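Sporulation-control protein spo0M (Bacillus subtilis, PDB 5CL2) controls the expression of spo0A and is required for the cell to pass the morphological stage 0 of sporulation. Local coordinates at residues 97-110 with 122-134. Sequence-based numbering, arbitrary orientation.
Sequences TPITVGKVEVAVVT and DHDRIFVEAHPWI. With NA (sodium ion), chain C.
The His123 ring meets Ala107 obliquely, His123 CE1 lying 3.3 Å from Ala107 CB, and Val109 CG2 is oblique to it as well; Glu105 OE1 lies at the ring's edge, near its plane, the carboxylate turned 73° from the ring, while Glu105 OE2 has its salt bridge with Arg52. CG of His123 is anti to the backbone N (chi1 174°), which carries the imidazole across to the neighbouring strand. Phe127 offers an edge: its CD1 meets Thr100 CG2. His131 is the N-cap of helix 132-143, its ND1 accepting from Trp133 N; Pro132 CD lies over one face of its ring and Trp133 CD1 at the edge, while His131 CE1 covers a face of Trp133. Val108 with Asp124 and Thr110 with Asp122 are antiparallel hydrogen-bonded pairs, each bonded both ways, and Ile126 N adds a bond to Val106 O. On the face opposite to His123, Ile126 CG1 packs on Val106 CG1 (3.6 Å) and its CG2 on Val108 CG2. Farther along, segment 97-100 holds Val128: Thr100 N donates to Val128 O at 2.7 Å, in the carbonyl plane on a lone pair, while Val128 N bonds weakly to Thr100 OG1. The Val128 methyls meet Thr97 CG2, and Ile99 CD1 touches Ala130 CB (3.7 Å) and Ile134 CD1. At the other end a sodium ion is bound by Asp122 OD2 (2.4 Å), both Asp124 oxygens and Thr14 O; a water donates to Asp122 OD1 and His123 O. This hairpin of strands 106-114 and 120-128 lies in a mixed sheet, consistent with the family's arrestin-like clan: strand 40-57 flanks it beyond Ala107 and Val109, residues 19-21 beyond Phe127, and Leu16 and Leu49 touch Ile126. Ile99 reaches Phe169 of strand 165-173, and the chain runs on from Val128 into helix 132-143.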
# COMPACT_ATOMS: atom_id res chain seq x y z
N THR A 97 -9.65 4.82 2.70
CA THR A 97 -10.60 4.79 3.81
C THR A 97 -11.90 4.09 3.38
O THR A 97 -12.51 4.50 2.39
CB THR A 97 -10.96 6.21 4.30
OG1 THR A 97 -9.78 6.90 4.71
CG2 THR A 97 -11.94 6.17 5.47
N PRO A 98 -12.35 3.08 4.14
CA PRO A 98 -13.55 2.34 3.74
C PRO A 98 -14.79 3.19 3.90
O PRO A 98 -14.80 4.14 4.70
CB PRO A 98 -13.61 1.18 4.73
CG PRO A 98 -12.37 1.30 5.59
CD PRO A 98 -11.92 2.70 5.49
N ILE A 99 -15.82 2.86 3.14
CA ILE A 99 -17.12 3.52 3.18
C ILE A 99 -17.90 2.99 4.37
O ILE A 99 -17.87 1.78 4.63
CB ILE A 99 -17.90 3.28 1.86
CG1 ILE A 99 -17.25 4.06 0.71
CG2 ILE A 99 -19.37 3.65 1.99
CD1 ILE A 99 -17.55 3.46 -0.67
N THR A 100 -18.60 3.86 5.10
CA THR A 100 -19.31 3.39 6.27
C THR A 100 -20.69 2.96 5.82
O THR A 100 -21.60 3.78 5.66
CB THR A 100 -19.43 4.49 7.35
OG1 THR A 100 -18.15 4.71 7.96
CG2 THR A 100 -20.40 4.06 8.43
N VAL A 101 -20.83 1.65 5.68
CA VAL A 101 -22.06 1.03 5.23
C VAL A 101 -21.92 -0.41 5.68
O VAL A 101 -20.79 -0.88 5.90
CB VAL A 101 -22.28 1.14 3.72
CG1 VAL A 101 -21.31 0.23 2.97
CG2 VAL A 101 -23.70 0.78 3.36
N GLY A 102 -23.03 -1.12 5.83
CA GLY A 102 -23.00 -2.46 6.37
C GLY A 102 -22.45 -2.51 7.78
O GLY A 102 -22.93 -1.82 8.69
N LYS A 103 -21.44 -3.35 7.97
CA LYS A 103 -20.86 -3.56 9.29
C LYS A 103 -19.62 -2.66 9.57
O LYS A 103 -19.09 -2.65 10.69
CB LYS A 103 -20.50 -5.05 9.43
CG LYS A 103 -21.47 -5.81 10.35
CD LYS A 103 -21.05 -7.26 10.50
CE LYS A 103 -21.60 -7.88 11.79
NZ LYS A 103 -23.03 -7.57 12.03
N VAL A 104 -19.20 -1.88 8.58
CA VAL A 104 -17.97 -1.11 8.69
C VAL A 104 -18.07 0.13 9.59
O VAL A 104 -18.93 0.99 9.39
CB VAL A 104 -17.50 -0.66 7.31
CG1 VAL A 104 -16.24 0.19 7.43
CG2 VAL A 104 -17.26 -1.87 6.40
N GLU A 105 -17.19 0.22 10.58
CA GLU A 105 -17.09 1.46 11.33
C GLU A 105 -15.72 2.12 11.17
O GLU A 105 -14.68 1.45 11.14
CB GLU A 105 -17.40 1.24 12.83
CG GLU A 105 -16.27 0.56 13.63
CD GLU A 105 -16.44 0.66 15.17
OE1 GLU A 105 -16.64 1.79 15.68
OE2 GLU A 105 -16.36 -0.38 15.86
N VAL A 106 -15.74 3.44 11.02
CA VAL A 106 -14.52 4.25 10.98
C VAL A 106 -14.56 5.23 12.14
O VAL A 106 -15.52 5.98 12.32
CB VAL A 106 -14.39 5.04 9.67
CG1 VAL A 106 -13.18 5.96 9.75
CG2 VAL A 106 -14.27 4.09 8.49
N ALA A 107 -13.51 5.22 12.94
CA ALA A 107 -13.45 6.06 14.11
C ALA A 107 -12.19 6.92 14.12
O ALA A 107 -11.13 6.48 13.69
CB ALA A 107 -13.53 5.20 15.37
N VAL A 108 -12.33 8.16 14.59
CA VAL A 108 -11.21 9.03 14.96
C VAL A 108 -10.93 8.88 16.46
O VAL A 108 -11.79 9.11 17.30
CB VAL A 108 -11.49 10.50 14.62
CG1 VAL A 108 -10.41 11.39 15.18
CG2 VAL A 108 -11.65 10.67 13.10
N VAL A 109 -9.74 8.41 16.79
CA VAL A 109 -9.36 8.14 18.16
C VAL A 109 -8.30 9.13 18.60
O VAL A 109 -7.28 9.30 17.94
CB VAL A 109 -8.82 6.71 18.31
CG1 VAL A 109 -8.28 6.47 19.70
CG2 VAL A 109 -9.90 5.69 17.94
N THR A 110 -8.55 9.79 19.72
CA THR A 110 -7.62 10.72 20.32
C THR A 110 -6.87 9.99 21.41
O THR A 110 -7.47 9.35 22.27
CB THR A 110 -8.33 11.95 20.89
OG1 THR A 110 -9.05 12.61 19.84
CG2 THR A 110 -7.32 12.94 21.50
N ASP A 122 -10.11 9.72 23.61
CA ASP A 122 -11.45 10.04 23.13
C ASP A 122 -11.75 9.24 21.85
O ASP A 122 -10.84 8.84 21.16
CB ASP A 122 -11.60 11.53 22.86
CG ASP A 122 -13.05 11.93 22.67
OD1 ASP A 122 -13.93 11.11 23.02
OD2 ASP A 122 -13.30 13.06 22.21
N HIS A 123 -13.04 9.05 21.55
CA HIS A 123 -13.50 8.29 20.39
C HIS A 123 -14.62 9.04 19.67
O HIS A 123 -15.67 9.32 20.26
CB HIS A 123 -13.98 6.90 20.87
CG HIS A 123 -14.62 6.06 19.80
ND1 HIS A 123 -13.95 5.04 19.15
CD2 HIS A 123 -15.88 6.06 19.30
CE1 HIS A 123 -14.77 4.46 18.29
NE2 HIS A 123 -15.94 5.06 18.36
N ASP A 124 -14.41 9.35 18.40
CA ASP A 124 -15.43 10.02 17.60
C ASP A 124 -15.66 9.21 16.31
O ASP A 124 -14.83 9.17 15.42
CB ASP A 124 -15.00 11.44 17.24
CG ASP A 124 -14.92 12.37 18.46
OD1 ASP A 124 -13.83 12.39 19.08
OD2 ASP A 124 -15.93 13.04 18.80
N ARG A 125 -16.80 8.59 16.19
CA ARG A 125 -17.14 7.93 14.96
C ARG A 125 -17.29 8.93 13.83
O ARG A 125 -17.77 10.04 14.03
CB ARG A 125 -18.40 7.13 15.16
CG ARG A 125 -18.28 6.18 16.32
CD ARG A 125 -19.65 6.16 16.92
NE ARG A 125 -20.56 5.86 15.81
CZ ARG A 125 -21.75 5.28 15.95
NH1 ARG A 125 -22.21 5.02 17.16
NH2 ARG A 125 -22.52 5.04 14.88
N ILE A 126 -16.87 8.54 12.63
CA ILE A 126 -17.24 9.30 11.44
C ILE A 126 -17.92 8.43 10.40
O ILE A 126 -17.68 7.22 10.29
CB ILE A 126 -16.03 10.01 10.82
CG1 ILE A 126 -14.98 9.02 10.36
CG2 ILE A 126 -15.40 10.93 11.82
CD1 ILE A 126 -13.98 9.63 9.39
N PHE A 127 -18.86 9.03 9.68
CA PHE A 127 -19.50 8.31 8.61
C PHE A 127 -18.70 8.66 7.37
O PHE A 127 -18.48 9.84 7.08
CB PHE A 127 -20.98 8.68 8.49
CG PHE A 127 -21.78 8.37 9.73
CD1 PHE A 127 -22.22 7.08 9.99
CD2 PHE A 127 -22.10 9.37 10.64
CE1 PHE A 127 -22.95 6.79 11.13
CE2 PHE A 127 -22.83 9.09 11.78
CZ PHE A 127 -23.26 7.80 12.03
N VAL A 128 -18.24 7.63 6.65
CA VAL A 128 -17.48 7.83 5.42
C VAL A 128 -18.33 7.48 4.22
O VAL A 128 -18.66 6.32 4.00
CB VAL A 128 -16.22 6.99 5.39
CG1 VAL A 128 -15.50 7.17 4.07
CG2 VAL A 128 -15.32 7.35 6.58
N GLU A 129 -18.69 8.50 3.44
CA GLU A 129 -19.59 8.30 2.31
C GLU A 129 -18.90 7.76 1.08
O GLU A 129 -17.70 7.95 0.90
CB GLU A 129 -20.28 9.60 1.95
CG GLU A 129 -21.23 10.10 3.02
CD GLU A 129 -21.90 11.38 2.59
OE1 GLU A 129 -21.17 12.37 2.32
OE2 GLU A 129 -23.14 11.39 2.51
N ALA A 130 -19.66 7.08 0.23
CA ALA A 130 -19.13 6.67 -1.06
C ALA A 130 -18.74 7.88 -1.88
O ALA A 130 -19.52 8.81 -2.07
CB ALA A 130 -20.14 5.82 -1.82
N HIS A 131 -17.51 7.86 -2.37
CA HIS A 131 -17.04 8.85 -3.30
C HIS A 131 -17.91 8.73 -4.55
O HIS A 131 -18.30 7.63 -4.93
CB HIS A 131 -15.55 8.59 -3.59
CG HIS A 131 -14.93 9.51 -4.58
ND1 HIS A 131 -15.17 9.40 -5.94
CD2 HIS A 131 -14.02 10.50 -4.44
CE1 HIS A 131 -14.46 10.31 -6.58
NE2 HIS A 131 -13.75 10.99 -5.69
N PRO A 132 -18.23 9.87 -5.18
CA PRO A 132 -19.12 9.93 -6.35
C PRO A 132 -18.83 8.91 -7.47
O PRO A 132 -19.79 8.37 -8.00
CB PRO A 132 -18.90 11.35 -6.87
CG PRO A 132 -18.63 12.14 -5.61
CD PRO A 132 -17.86 11.21 -4.70
N TRP A 133 -17.57 8.67 -7.84
CA TRP A 133 -17.28 7.64 -8.85
C TRP A 133 -17.76 6.27 -8.39
O TRP A 133 -18.30 5.50 -9.19
CB TRP A 133 -15.79 7.56 -9.16
CG TRP A 133 -15.14 8.84 -9.61
CD1 TRP A 133 -15.76 9.95 -10.08
CD2 TRP A 133 -13.74 9.12 -9.63
NE1 TRP A 133 -14.83 10.91 -10.40
CE2 TRP A 133 -13.58 10.43 -10.12
CE3 TRP A 133 -12.60 8.39 -9.26
CZ2 TRP A 133 -12.33 11.02 -10.26
CZ3 TRP A 133 -11.36 8.99 -9.40
CH2 TRP A 133 -11.23 10.29 -9.90
N ILE A 134 -17.52 5.96 -7.11
CA ILE A 134 -17.95 4.68 -6.55
C ILE A 134 -19.46 4.63 -6.53
O ILE A 134 -20.05 3.60 -6.85
CB ILE A 134 -17.41 4.44 -5.14
CG1 ILE A 134 -15.90 4.22 -5.16
CG2 ILE A 134 -18.09 3.22 -4.51
CD1 ILE A 134 -15.29 4.05 -3.75
NA NA C . -15.23 13.44 20.91
O HOH W 1 -16.21 11.87 21.65